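Local structure of UL37 (Suid herpesvirus 1, 4K70) at residues E37-V42 and W78-D83. The protein serves as a herpesvirus inner tegument protein, probably controlling viral trafficking in the cell, and binds calcium in its N-terminal half. Residues are numbered along the deposited sequence; the frame is centred on the assembly and turned at random.
Sequences ETPAGV and WRLRHD. With CA (calcium ion), chain E.
The imidazole of H82 is met obliquely by CG of P39, which stands 3.6 Å from ND1 of H82, and the directions of the two side chains are roughly perpendicular. W84 joins the imidazole in an edge-to-face pair, and NE2 of H82 is bonded to the carbonyl of G87, so one ring nitrogen is anchored while the other lies against the proline. The planar peptide groups beside this pair do the polar work. E37 N donates to R79 O (3.1 Å), and R81 N donates in return to E37 O, at a modelled length too short to be trusted. Together they make a single beta bridge between E37 and L80 in a chain with no regular strands. L80 contributes one methyl: with CG anti to the backbone N (chi1 -164°), CD1 of L80 reaches CD of P39 at 3.9 Å and CG2 of V42 at 4.0 Å. L91 and F176 from neighbouring helices also touch this leucine. Right after T38, helix 39-60 begins: T38 is its N-cap, and OG1 of T38 accepts from G41 N at 3.3 Å. The carboxylate of E37 turns to the backbone N-H groups of M5 and E6 in helix 4-12. Beyond the anchored H82, D83 grips calcium with both carboxylate oxygens, OD1 and OD2, each 2.5 Å from the ion, and D85 shares that ion. The chemistry implies a loop held by backbone bonds and apolar packing to the start of helix 39-60, with the calcium ligand D83 following directly in sequence.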
loop_
_atom_site.group_PDB
_atom_site.type_symbol
_atom_site.label_atom_id
_atom_site.label_comp_id
_atom_site.label_asym_id
_atom_site.label_seq_id
_atom_site.Cartn_x
_atom_site.Cartn_y
_atom_site.Cartn_z
ATOM N N GLU A 37 -9.454 20.666 -5.005
ATOM C CA GLU A 37 -10.659 21.093 -4.320
ATOM C C GLU A 37 -11.042 20.055 -3.277
ATOM O O GLU A 37 -10.578 18.919 -3.323
ATOM C CB GLU A 37 -11.798 21.253 -5.327
ATOM C CG GLU A 37 -12.521 22.592 -5.213
ATOM C CD GLU A 37 -12.183 23.539 -6.354
ATOM O OE1 GLU A 37 -11.700 23.049 -7.402
ATOM O OE2 GLU A 37 -12.405 24.769 -6.204
ATOM N N THR A 38 -11.880 20.446 -2.329
ATOM C CA THR A 38 -12.312 19.521 -1.301
ATOM C C THR A 38 -13.807 19.272 -1.446
ATOM O O THR A 38 -14.512 20.043 -2.097
ATOM C CB THR A 38 -11.982 20.038 0.122
ATOM O OG1 THR A 38 -12.791 21.180 0.430
ATOM C CG2 THR A 38 -10.493 20.402 0.252
ATOM N N PRO A 39 -14.294 18.176 -0.864
ATOM C CA PRO A 39 -15.711 17.823 -0.961
ATOM C C PRO A 39 -16.637 18.949 -0.484
ATOM O O PRO A 39 -17.623 19.259 -1.164
ATOM C CB PRO A 39 -15.822 16.582 -0.068
ATOM C CG PRO A 39 -14.454 15.943 -0.162
ATOM C CD PRO A 39 -13.480 17.095 -0.282
ATOM N N ALA A 40 -16.323 19.550 0.661
ATOM C CA ALA A 40 -17.096 20.673 1.178
ATOM C C ALA A 40 -17.009 21.867 0.240
ATOM O O ALA A 40 -17.987 22.586 0.046
ATOM C CB ALA A 40 -16.608 21.066 2.615
ATOM N N GLY A 41 -15.836 22.080 -0.336
ATOM C CA GLY A 41 -15.640 23.183 -1.266
ATOM C C GLY A 41 -16.460 23.026 -2.535
ATOM O O GLY A 41 -17.165 23.944 -2.961
ATOM N N VAL A 42 -16.378 21.853 -3.146
ATOM C CA VAL A 42 -17.182 21.581 -4.332
ATOM C C VAL A 42 -18.657 21.645 -4.008
ATOM O O VAL A 42 -19.434 22.210 -4.762
ATOM C CB VAL A 42 -16.855 20.213 -4.946
ATOM C CG1 VAL A 42 -17.868 19.869 -6.055
ATOM C CG2 VAL A 42 -15.429 20.210 -5.464
ATOM N N TRP A 78 -12.419 15.167 -10.317
ATOM C CA TRP A 78 -11.110 14.690 -10.778
ATOM C C TRP A 78 -9.952 15.165 -9.906
ATOM O O TRP A 78 -8.991 14.426 -9.657
ATOM C CB TRP A 78 -10.856 15.160 -12.207
ATOM C CG TRP A 78 -9.999 14.238 -13.038
ATOM C CD1 TRP A 78 -8.704 13.869 -12.801
ATOM C CD2 TRP A 78 -10.378 13.596 -14.269
ATOM N NE1 TRP A 78 -8.257 13.025 -13.805
ATOM C CE2 TRP A 78 -9.267 12.851 -14.718
ATOM C CE3 TRP A 78 -11.551 13.589 -15.037
ATOM C CZ2 TRP A 78 -9.297 12.095 -15.895
ATOM C CZ3 TRP A 78 -11.577 12.838 -16.211
ATOM C CH2 TRP A 78 -10.456 12.107 -16.627
ATOM N N ARG A 79 -10.015 16.417 -9.472
ATOM C CA ARG A 79 -8.925 16.978 -8.680
ATOM C C ARG A 79 -9.325 17.096 -7.219
ATOM O O ARG A 79 -8.882 17.996 -6.517
ATOM C CB ARG A 79 -8.480 18.329 -9.242
ATOM C CG ARG A 79 -7.717 18.242 -10.563
ATOM C CD ARG A 79 -7.785 19.556 -11.351
ATOM N NE ARG A 79 -9.128 19.813 -11.869
ATOM C CZ ARG A 79 -9.422 20.014 -13.154
ATOM N NH1 ARG A 79 -8.462 20.008 -14.073
ATOM N NH2 ARG A 79 -10.683 20.229 -13.523
ATOM N N LEU A 80 -10.146 16.163 -6.757
ATOM C CA LEU A 80 -10.704 16.228 -5.413
ATOM C C LEU A 80 -9.701 15.805 -4.324
ATOM O O LEU A 80 -9.039 14.777 -4.438
ATOM C CB LEU A 80 -11.967 15.366 -5.350
ATOM C CG LEU A 80 -12.912 15.570 -4.174
ATOM C CD1 LEU A 80 -13.479 16.977 -4.224
ATOM C CD2 LEU A 80 -14.017 14.527 -4.208
ATOM N N ARG A 81 -9.584 16.609 -3.273
ATOM C CA ARG A 81 -8.794 16.228 -2.106
ATOM C C ARG A 81 -9.720 15.886 -0.941
ATOM O O ARG A 81 -10.309 16.775 -0.318
ATOM C CB ARG A 81 -7.817 17.333 -1.692
ATOM C CG ARG A 81 -6.832 16.864 -0.610
ATOM C CD ARG A 81 -6.258 17.991 0.223
ATOM N NE ARG A 81 -5.278 18.785 -0.505
ATOM C CZ ARG A 81 -4.030 18.396 -0.751
ATOM N NH1 ARG A 81 -3.600 17.197 -0.356
ATOM N NH2 ARG A 81 -3.216 19.204 -1.419
ATOM N N HIS A 82 -9.854 14.595 -0.664
ATOM C CA HIS A 82 -10.769 14.119 0.359
ATOM C C HIS A 82 -9.982 13.539 1.520
ATOM O O HIS A 82 -9.028 12.796 1.315
ATOM C CB HIS A 82 -11.700 13.040 -0.216
ATOM C CG HIS A 82 -12.549 12.370 0.820
ATOM N ND1 HIS A 82 -13.338 13.078 1.707
ATOM C CD2 HIS A 82 -12.731 11.065 1.117
ATOM C CE1 HIS A 82 -13.967 12.233 2.501
ATOM N NE2 HIS A 82 -13.614 11.002 2.164
ATOM N N ASP A 83 -10.377 13.878 2.741
ATOM C CA ASP A 83 -9.702 13.363 3.926
ATOM C C ASP A 83 -10.283 12.001 4.269
ATOM O O ASP A 83 -11.366 11.920 4.834
ATOM C CB ASP A 83 -9.901 14.325 5.101
ATOM C CG ASP A 83 -9.098 13.930 6.324
ATOM O OD1 ASP A 83 -8.450 12.851 6.313
ATOM O OD2 ASP A 83 -9.114 14.704 7.295
HETATM CA CA CA E . -7.181 13.483 8.413
#